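Local coordinates for protein endo-xylogalacturonan hydrolase A (Aspergillus tubingensis, PDB 4C2L) that hydrolyses the xylose-substituted galacturonan backbone of xylogalacturonan, a component of the hairy regions of pectin, as a secreted family 28 glycoside hydrolase, at residues A[48-51]-A[55-58]; A[78-83]-A[91-96]; A[149-152]-A[158-161]; A[173-178]-A[189-194]. One frame throughout, in Å; residues are numbered along the deposited sequence. Where two conformers were deposited one is given.

Contact 1: A[48-51]-A[55-58]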
# COMPACT_ATOMS: atom_id res chain seq x y z
N ILE A 48 -8.46 -6.16 -25.32
CA ILE A 48 -9.17 -4.90 -25.37
C ILE A 48 -8.13 -3.79 -25.40
O ILE A 48 -7.17 -3.80 -24.63
CB ILE A 48 -10.10 -4.78 -24.13
CG1 ILE A 48 -11.30 -5.72 -24.30
CG2 ILE A 48 -10.53 -3.35 -23.89
CD1 ILE A 48 -11.01 -7.16 -23.90
N VAL A 49 -8.30 -2.84 -26.31
CA VAL A 49 -7.29 -1.79 -26.52
C VAL A 49 -7.88 -0.41 -26.27
O VAL A 49 -8.90 -0.04 -26.85
CB VAL A 49 -6.70 -1.86 -27.96
CG1 VAL A 49 -5.79 -0.67 -28.22
CG2 VAL A 49 -5.95 -3.17 -28.16
N PHE A 50 -7.25 0.36 -25.40
CA PHE A 50 -7.53 1.78 -25.30
C PHE A 50 -6.38 2.47 -26.03
O PHE A 50 -5.27 2.52 -25.50
CB PHE A 50 -7.54 2.23 -23.84
CG PHE A 50 -8.59 1.54 -23.01
CD1 PHE A 50 -9.87 2.06 -22.94
CD2 PHE A 50 -8.28 0.41 -22.28
CE1 PHE A 50 -10.84 1.44 -22.17
CE2 PHE A 50 -9.25 -0.22 -21.50
CZ PHE A 50 -10.54 0.30 -21.44
N PRO A 51 -6.63 2.99 -27.26
CA PRO A 51 -5.53 3.47 -28.08
C PRO A 51 -4.73 4.63 -27.53
O PRO A 51 -5.25 5.47 -26.79
CB PRO A 51 -6.23 3.94 -29.37
CG PRO A 51 -7.50 3.16 -29.40
CD PRO A 51 -7.92 3.12 -27.96
N THR A 55 -8.94 9.36 -24.82
CA THR A 55 -9.41 9.67 -23.46
C THR A 55 -10.79 9.04 -23.28
O THR A 55 -11.71 9.30 -24.07
CB THR A 55 -9.48 11.18 -23.16
OG1 THR A 55 -8.16 11.76 -23.27
CG2 THR A 55 -9.98 11.43 -21.73
N TYR A 56 -10.92 8.21 -22.26
CA TYR A 56 -12.20 7.61 -21.91
C TYR A 56 -12.64 8.17 -20.57
O TYR A 56 -11.81 8.39 -19.68
CB TYR A 56 -12.06 6.09 -21.81
CG TYR A 56 -11.87 5.42 -23.16
CD1 TYR A 56 -10.64 5.46 -23.82
CD2 TYR A 56 -12.93 4.75 -23.77
CE1 TYR A 56 -10.47 4.85 -25.05
CE2 TYR A 56 -12.78 4.14 -25.00
CZ TYR A 56 -11.55 4.19 -25.64
OH TYR A 56 -11.40 3.58 -26.85
N TYR A 57 -13.95 8.40 -20.43
CA TYR A 57 -14.52 9.01 -19.24
C TYR A 57 -15.29 7.93 -18.53
O TYR A 57 -16.23 7.37 -19.07
CB TYR A 57 -15.45 10.18 -19.62
CG TYR A 57 -14.64 11.25 -20.29
CD1 TYR A 57 -13.87 12.13 -19.52
CD2 TYR A 57 -14.60 11.35 -21.68
CE1 TYR A 57 -13.10 13.12 -20.13
CE2 TYR A 57 -13.83 12.32 -22.30
CZ TYR A 57 -13.09 13.20 -21.52
OH TYR A 57 -12.31 14.16 -22.13
N LEU A 58 -14.85 7.61 -17.31
CA LEU A 58 -15.44 6.51 -16.59
C LEU A 58 -16.24 7.12 -15.45
O LEU A 58 -15.66 7.61 -14.48
CB LEU A 58 -14.35 5.58 -16.06
CG LEU A 58 -13.67 4.64 -17.08
CD1 LEU A 58 -13.02 5.36 -18.24
CD2 LEU A 58 -12.63 3.80 -16.37
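With CG of both Phe-50 (chi1 -61°) and Tyr-56 (chi1 -71°) set opposite the carbonyl carbon of its own residue and beside the backbone N, the two rings are carried into the space between strands 47-50 and 55-58, where they form a T-shaped (edge-to-face) aromatic pair. The strands belong to an early turn of the right-handed parallel beta-helix of glycoside hydrolase family 28, and their backbones do not pair: the closest CA atoms, those of Phe-50 and Tyr-56, are 8.2 Å apart, and no hydrogen bond joins the two segments. The T shape is supported by ring planes 87° apart and centroids separated by 4.9 Å. Phe-50 supplies the edge. Its CD1 carbon stands over one face of the tyrosine ring, displaced from the middle toward the rim, and comes within 3.5 Å of Tyr-56 CE1; Phe-50 CB backs this approach more loosely. Pro-51 reaches the same tyrosine from another direction, lying near the plane of its ring at the phenol end. The hydroxyl of the buried tyrosine is satisfied by a hydrogen bond to the carbonyl oxygen of Pro-21. That bond helps to fix the ring whose face receives Phe-50. Helix 32-42 packs against this end of the beta-helix, its Ile-35 touching Phe-50, while Leu-78 of the next turn touches both aromatic residues. On the outer side, Val-49 and Pro-51 adjoin a mannose of a protein-linked glycan. The ring carbon Pro-51 CD ends 3.7 Å from Tyr-56 OH.

Contact 2: A[78-83]-A[91-96]. With SO4 (sulfate ion), chain F.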
# COMPACT_ATOMS: atom_id res chain seq x y z
N LEU A 78 -7.67 6.94 -18.93
CA LEU A 78 -8.97 6.56 -18.37
C LEU A 78 -9.21 7.51 -17.24
O LEU A 78 -8.51 7.46 -16.22
CB LEU A 78 -8.96 5.12 -17.83
CG LEU A 78 -8.48 4.00 -18.77
CD1 LEU A 78 -8.70 2.62 -18.17
CD2 LEU A 78 -9.17 4.09 -20.11
N LYS A 79 -10.17 8.42 -17.41
CA LYS A 79 -10.38 9.45 -16.43
C LYS A 79 -11.68 9.21 -15.69
O LYS A 79 -12.75 9.30 -16.28
CB LYS A 79 -10.39 10.84 -17.09
CG LYS A 79 -10.58 11.93 -16.04
CD LYS A 79 -10.36 13.31 -16.60
CE LYS A 79 -10.29 14.32 -15.47
NZ LYS A 79 -10.32 15.69 -16.07
N PHE A 80 -11.57 8.89 -14.40
CA PHE A 80 -12.77 8.75 -13.56
C PHE A 80 -13.42 10.07 -13.21
O PHE A 80 -12.74 11.08 -13.02
CB PHE A 80 -12.44 8.00 -12.28
CG PHE A 80 -12.38 6.53 -12.45
CD1 PHE A 80 -13.55 5.77 -12.46
CD2 PHE A 80 -11.15 5.88 -12.63
CE1 PHE A 80 -13.49 4.39 -12.63
CE2 PHE A 80 -11.10 4.50 -12.80
CZ PHE A 80 -12.27 3.76 -12.80
N ALA A 81 -14.75 10.06 -13.12
CA ALA A 81 -15.49 11.20 -12.59
C ALA A 81 -15.18 11.39 -11.11
O ALA A 81 -15.01 10.41 -10.39
CB ALA A 81 -16.98 10.98 -12.76
N SER A 82 -15.11 12.65 -10.67
CA SER A 82 -14.96 12.93 -9.23
C SER A 82 -16.24 12.59 -8.46
O SER A 82 -16.17 12.12 -7.32
CB SER A 82 -14.58 14.39 -9.02
OG SER A 82 -15.61 15.23 -9.55
N ASP A 83 -17.39 12.84 -9.09
CA ASP A 83 -18.76 12.63 -8.55
C ASP A 83 -18.77 12.06 -7.12
O ASP A 83 -18.97 10.86 -6.91
CB ASP A 83 -19.52 11.71 -9.51
CG ASP A 83 -21.03 11.70 -9.29
OD1 ASP A 83 -21.53 12.12 -8.22
OD2 ASP A 83 -21.73 11.22 -10.22
N THR A 91 -16.90 0.48 -2.74
CA THR A 91 -15.69 -0.29 -2.51
C THR A 91 -14.57 0.01 -3.50
O THR A 91 -13.41 0.19 -3.10
CB THR A 91 -16.03 -1.79 -2.51
OG1 THR A 91 -16.88 -2.05 -1.39
CG2 THR A 91 -14.76 -2.65 -2.41
N ALA A 92 -14.90 0.02 -4.79
CA ALA A 92 -13.90 -0.05 -5.85
C ALA A 92 -14.27 0.87 -7.01
O ALA A 92 -15.44 1.00 -7.35
CB ALA A 92 -13.81 -1.47 -6.37
N MET A 93 -13.26 1.49 -7.62
CA MET A 93 -13.48 2.21 -8.87
C MET A 93 -13.28 1.24 -10.04
O MET A 93 -14.09 1.23 -10.97
CB MET A 93 -12.50 3.37 -8.96
CG MET A 93 -12.63 4.26 -7.73
SD MET A 93 -11.52 5.67 -7.75
CE MET A 93 -12.37 6.72 -8.92
N ILE A 94 -12.20 0.46 -9.99
CA ILE A 94 -12.03 -0.68 -10.90
C ILE A 94 -12.11 -1.94 -10.04
O ILE A 94 -11.29 -2.14 -9.13
CB ILE A 94 -10.67 -0.65 -11.65
CG1 ILE A 94 -10.54 0.65 -12.43
CG2 ILE A 94 -10.55 -1.85 -12.58
CD1 ILE A 94 -9.12 0.88 -12.96
N SER A 95 -13.12 -2.77 -10.32
CA SER A 95 -13.36 -3.96 -9.49
C SER A 95 -12.91 -5.21 -10.24
O SER A 95 -13.33 -5.45 -11.38
CB SER A 95 -14.84 -4.06 -9.11
OG SER A 95 -15.11 -5.32 -8.50
N VAL A 96 -12.02 -5.99 -9.62
CA VAL A 96 -11.46 -7.19 -10.26
C VAL A 96 -11.74 -8.33 -9.29
O VAL A 96 -10.93 -8.64 -8.41
CB VAL A 96 -9.94 -7.05 -10.54
CG1 VAL A 96 -9.42 -8.24 -11.35
CG2 VAL A 96 -9.65 -5.76 -11.32
S SO4 F . -20.40 -0.60 -4.06
O1 SO4 F . -21.15 0.33 -3.17
O2 SO4 F . -21.32 -1.70 -4.43
O3 SO4 F . -19.24 -1.11 -3.32
O4 SO4 F . -19.98 0.11 -5.30
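The backbones stay well apart, Phe-80 CA and Met-93 CA being 8.1 Å from each other at their nearest, and segment 91-96 turns a corner at Met-93 and Ile-94 before it enters strand 95-97. This is side-chain packing across the interior of the parallel beta-helix, between strand 77-80 on one face and the corner that opens another; a short helix, 84-87, lies on the connection. Phe-80 is the shared surface. Met-93 lies over one face of its ring: CB makes a CH-pi contact 4.1 Å from the Phe-80 centroid, 20° off the ring normal. The chain then runs above the ring, with SD farther out, 5.0 Å from that centroid, as a Met-aromatic contact. A bend at chi3 (76°) brings the methyl group back down, placing Met-93 CE 3.5 Å from Phe-80 CG and close to CB of the same phenylalanine. Ile-94 meets the ring differently, crossing at about a right angle and touching its far edge. All three side chains are buried, and Ile-113 of strand 112-114 touches both Phe-80 and Ile-94. At the other end of 91-96, a sulfate, probably from the crystallisation liquor, accepts a hydrogen bond from Thr-91 N to its O3 (2.9 Å) and another from Arg-90. At the ring edge, Ile-94 CG1 lies near the plane of Phe-80 and 3.6 Å from its CZ.

Contact 3: A[149-152]-A[158-161]. With SO4 (sulfate ion), chain G.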
# COMPACT_ATOMS: atom_id res chain seq x y z
N LEU A 149 1.89 1.20 -16.31
CA LEU A 149 1.01 2.36 -16.39
C LEU A 149 1.19 3.30 -15.22
O LEU A 149 1.88 2.98 -14.26
CB LEU A 149 -0.44 1.91 -16.54
CG LEU A 149 -0.95 0.88 -15.56
CD1 LEU A 149 -1.36 1.62 -14.29
CD2 LEU A 149 -2.13 0.15 -16.19
N ARG A 150 0.60 4.48 -15.34
CA ARG A 150 0.58 5.47 -14.29
C ARG A 150 -0.81 5.47 -13.65
O ARG A 150 -1.82 5.45 -14.35
CB ARG A 150 0.84 6.84 -14.89
CG ARG A 150 0.74 7.99 -13.90
CD ARG A 150 1.09 9.32 -14.54
NE ARG A 150 0.89 10.39 -13.58
CZ ARG A 150 0.59 11.65 -13.89
NH1 ARG A 150 0.46 12.02 -15.17
NH2 ARG A 150 0.43 12.55 -12.92
N GLN A 151 -0.82 5.51 -12.31
CA GLN A 151 -2.05 5.75 -11.57
C GLN A 151 -1.91 7.12 -10.94
O GLN A 151 -0.95 7.38 -10.22
CB GLN A 151 -2.24 4.68 -10.49
CG GLN A 151 -2.50 3.29 -11.05
CD GLN A 151 -2.49 2.23 -9.96
OE1 GLN A 151 -1.82 2.39 -8.95
NE2 GLN A 151 -3.21 1.15 -10.16
N LYS A 152 -2.89 7.98 -11.22
CA LYS A 152 -2.84 9.40 -10.85
C LYS A 152 -4.00 9.77 -9.94
O LYS A 152 -5.15 9.47 -10.26
CB LYS A 152 -2.93 10.23 -12.15
CG LYS A 152 -3.00 11.73 -11.93
CD LYS A 152 -3.13 12.41 -13.29
CE LYS A 152 -3.42 13.90 -13.11
NZ LYS A 152 -3.46 14.54 -14.46
N PHE A 158 -4.61 3.27 -3.71
CA PHE A 158 -4.35 2.99 -5.13
C PHE A 158 -4.74 1.55 -5.46
O PHE A 158 -5.57 1.30 -6.34
CB PHE A 158 -2.85 3.13 -5.46
CG PHE A 158 -2.34 4.54 -5.58
CD1 PHE A 158 -1.86 5.24 -4.46
CD2 PHE A 158 -2.21 5.12 -6.84
CE1 PHE A 158 -1.32 6.52 -4.60
CE2 PHE A 158 -1.66 6.39 -7.00
CZ PHE A 158 -1.22 7.11 -5.88
N ASN A 159 -4.11 0.59 -4.79
CA ASN A 159 -4.26 -0.82 -5.14
C ASN A 159 -4.49 -1.63 -3.88
O ASN A 159 -3.80 -1.43 -2.87
CB ASN A 159 -2.97 -1.37 -5.77
CG ASN A 159 -2.58 -0.63 -7.01
OD1 ASN A 159 -3.22 -0.78 -8.04
ND2 ASN A 159 -1.55 0.21 -6.92
N SER A 160 -5.44 -2.55 -3.94
CA SER A 160 -5.69 -3.47 -2.84
C SER A 160 -5.79 -4.89 -3.39
O SER A 160 -6.34 -5.08 -4.48
CB SER A 160 -7.00 -3.07 -2.15
OG SER A 160 -7.30 -3.96 -1.09
N VAL A 161 -5.29 -5.87 -2.64
CA VAL A 161 -5.41 -7.27 -3.03
C VAL A 161 -5.90 -8.00 -1.80
O VAL A 161 -5.31 -7.90 -0.72
CB VAL A 161 -4.05 -7.86 -3.48
CG1 VAL A 161 -4.21 -9.34 -3.87
CG2 VAL A 161 -3.48 -7.08 -4.66
S SO4 G . -0.12 15.71 -14.38
O1 SO4 G . 0.80 15.20 -13.34
O2 SO4 G . -0.68 14.62 -15.21
O3 SO4 G . 0.62 16.63 -15.27
O4 SO4 G . -1.22 16.44 -13.70
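Gln-151 and Asn-159 meet amide to amide through two reciprocal hydrogen bonds. Gln-151 NE2 donates to Asn-159 OD1 over 2.9 Å, nearly straight at 173° and within the amide plane of the glutamine. In return Asn-159 ND2 donates to Gln-151 OE1 over 3.0 Å, more bent at 143°. It approaches a lone pair in the carbonyl plane of Gln-151, although the acceptor lies out of the asparagine amide plane. The side chains come from opposite directions, and the amide planes are twisted 22° apart, consistent with one bond being straighter than the other. Gln-151 can span the interior because it is extended beyond CG. Asn-159 ND2 also donates to the carbonyl oxygen of Gly-190, so the buried amide is tied to the next turn of the beta-helix. Alongside, Gln-151 O lies near the ring plane of Phe-158, at the edge, 3.4 Å from Phe-158 CE2; CD2 packs against Gln-151 CB. On the outer side of strand 142-152, Arg-150 and Lys-152 reach a sulfate, probably from the crystallisation liquor. Arg-150 NH1 binds its O2 at 2.8 Å and NH2 its O1 at 2.7 Å, and Lys-152 NZ adds bonds to O2 and O4. Arg-150 also forms a salt bridge with Asp-176. The side chains of Phe-158 and Asp-210, the probable proton donor, are about 8 Å apart. The paired bonds satisfy one N-H and the carbonyl oxygen of each buried amide and resist a flip of either, which would set N-H against N-H and oxygen against oxygen.

Contact 4: A[173-178]-A[189-194]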
# COMPACT_ATOMS: atom_id res chain seq x y z
N LEU A 173 5.21 0.42 -12.38
CA LEU A 173 4.11 1.35 -12.17
C LEU A 173 4.61 2.68 -11.65
O LEU A 173 5.55 2.74 -10.84
CB LEU A 173 3.08 0.77 -11.18
CG LEU A 173 2.38 -0.54 -11.51
CD1 LEU A 173 1.35 -0.85 -10.43
CD2 LEU A 173 1.69 -0.47 -12.88
N LYS A 174 4.00 3.76 -12.14
CA LYS A 174 4.25 5.09 -11.61
C LYS A 174 2.97 5.56 -10.93
O LYS A 174 1.93 5.63 -11.56
CB LYS A 174 4.64 6.05 -12.73
CG LYS A 174 4.98 7.45 -12.24
CD LYS A 174 6.00 8.13 -13.13
CE LYS A 174 5.33 9.02 -14.17
NZ LYS A 174 4.84 10.27 -13.53
N MET A 175 3.06 5.85 -9.63
CA MET A 175 1.86 6.15 -8.87
C MET A 175 2.05 7.46 -8.15
O MET A 175 3.03 7.65 -7.44
CB MET A 175 1.58 5.02 -7.87
CG MET A 175 1.33 3.70 -8.58
SD MET A 175 1.73 2.28 -7.55
CE MET A 175 0.72 2.66 -6.13
N ASP A 176 1.14 8.40 -8.37
CA ASP A 176 1.31 9.71 -7.75
C ASP A 176 -0.01 10.31 -7.36
O ASP A 176 -0.98 10.26 -8.12
CB ASP A 176 2.08 10.66 -8.69
CG ASP A 176 1.49 10.71 -10.10
OD1 ASP A 176 0.58 11.51 -10.34
OD2 ASP A 176 1.95 9.96 -10.98
N ALA A 177 -0.04 10.87 -6.16
CA ALA A 177 -1.18 11.63 -5.66
C ALA A 177 -0.65 12.97 -5.20
O ALA A 177 0.19 13.02 -4.29
CB ALA A 177 -1.83 10.88 -4.49
N ASN A 178 -1.10 14.05 -5.86
CA ASN A 178 -0.69 15.42 -5.52
C ASN A 178 -1.90 16.32 -5.46
O ASN A 178 -2.64 16.41 -6.43
CB ASN A 178 0.28 15.95 -6.58
CG ASN A 178 1.62 15.24 -6.53
OD1 ASN A 178 1.86 14.32 -7.33
ND2 ASN A 178 2.47 15.60 -5.58
N ASP A 189 -2.77 4.97 0.21
CA ASP A 189 -1.83 3.84 0.30
C ASP A 189 -1.49 3.32 -1.10
O ASP A 189 -2.38 3.17 -1.94
CB ASP A 189 -2.47 2.65 1.03
CG ASP A 189 -2.92 2.95 2.44
OD1 ASP A 189 -3.07 4.13 2.81
OD2 ASP A 189 -3.16 1.97 3.19
N GLY A 190 -0.22 3.03 -1.36
CA GLY A 190 0.14 2.47 -2.66
C GLY A 190 -0.44 1.08 -2.87
O GLY A 190 -1.04 0.78 -3.91
N PHE A 191 -0.20 0.19 -1.91
CA PHE A 191 -0.63 -1.20 -2.03
C PHE A 191 -1.05 -1.66 -0.67
O PHE A 191 -0.24 -1.62 0.26
CB PHE A 191 0.54 -2.10 -2.50
CG PHE A 191 1.15 -1.66 -3.79
CD1 PHE A 191 2.13 -0.67 -3.80
CD2 PHE A 191 0.72 -2.21 -4.99
CE1 PHE A 191 2.68 -0.25 -5.00
CE2 PHE A 191 1.28 -1.78 -6.20
CZ PHE A 191 2.26 -0.80 -6.19
N ASP A 192 -2.30 -2.10 -0.55
CA ASP A 192 -2.77 -2.71 0.68
C ASP A 192 -2.91 -4.18 0.35
O ASP A 192 -3.84 -4.56 -0.38
CB ASP A 192 -4.14 -2.15 1.08
CG ASP A 192 -4.06 -0.83 1.83
OD1 ASP A 192 -2.96 -0.31 2.09
OD2 ASP A 192 -5.13 -0.32 2.17
N ILE A 193 -1.98 -5.00 0.84
CA ILE A 193 -1.96 -6.42 0.47
C ILE A 193 -2.51 -7.23 1.63
O ILE A 193 -1.87 -7.33 2.67
CB ILE A 193 -0.53 -6.88 0.08
CG1 ILE A 193 0.05 -5.96 -1.02
CG2 ILE A 193 -0.55 -8.36 -0.35
CD1 ILE A 193 -0.75 -5.90 -2.31
N GLY A 194 -3.73 -7.74 1.46
CA GLY A 194 -4.38 -8.54 2.48
C GLY A 194 -4.36 -10.02 2.11
O GLY A 194 -3.33 -10.53 1.64
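Met-175 runs toward Gly-190 and Phe-191 from strand 168-176. Its CB points at the opposite segment, and CG, set beside the backbone N (chi1 -62°), leads on without itself touching that segment. The first atom to meet it is SD, 3.4 Å from Phe-191 CZ and slightly farther from CE1. Measured from the ring centroid, the sulfur is 4.3 Å away and 52° off the normal: an oblique Met-aromatic contact. At chi3 the chain bends (55°), bringing the terminal methyl against the glycine backbone while it stays beside Phe-191 CE1, so that it touches both residues; Met-175 CE lies 3.4 Å from Gly-190 O and 3.5 Å from Gly-190 CA. The absence of a side chain at Gly-190 matters here, since the methyl rests directly against the backbone. A second, lighter contact comes from Leu-173, whose CD1 approaches Phe-191 CZ at 4.3 Å near the ring plane. No hydrogen bond crosses between the segments. Both segments fall within the first PbH1 repeat, and Gly-190 is about 8 Å from the side chain of Asp-210, the probable proton donor. Strand 168-176 lies between strands 142-152 and 199-207, while strand 191-196 follows 159-162 in another parallel sheet. Between these sheets, Met-175 also touches Phe-158, Asn-159 and Val-206, and Phe-191 packs edge-to-face with Phe-170 and touches Ile-201.

In the fold
All four contacts join faces of one parallel beta-helix, at successive positions along it. Contact 1 is partly buried near the N-terminal end, beside helix 32-42 and a glycan; contacts 2, 3 and 4 are buried. Contacts 1 and 2 share neighbouring strands 55-58 and 77-80, joined by probable backbone bonds such as Tyr-56 O to Lys-79 N. Contacts 3 and 4, centres only about 5 Å apart, bridge the same pair of sheets in consecutive turns and touch directly. Their chemistry changes along the way: an aromatic pair, then methionine and isoleucine on phenylalanine, then paired amides, then methionine again, the last two contacts lying nearest the probable catalytic residues.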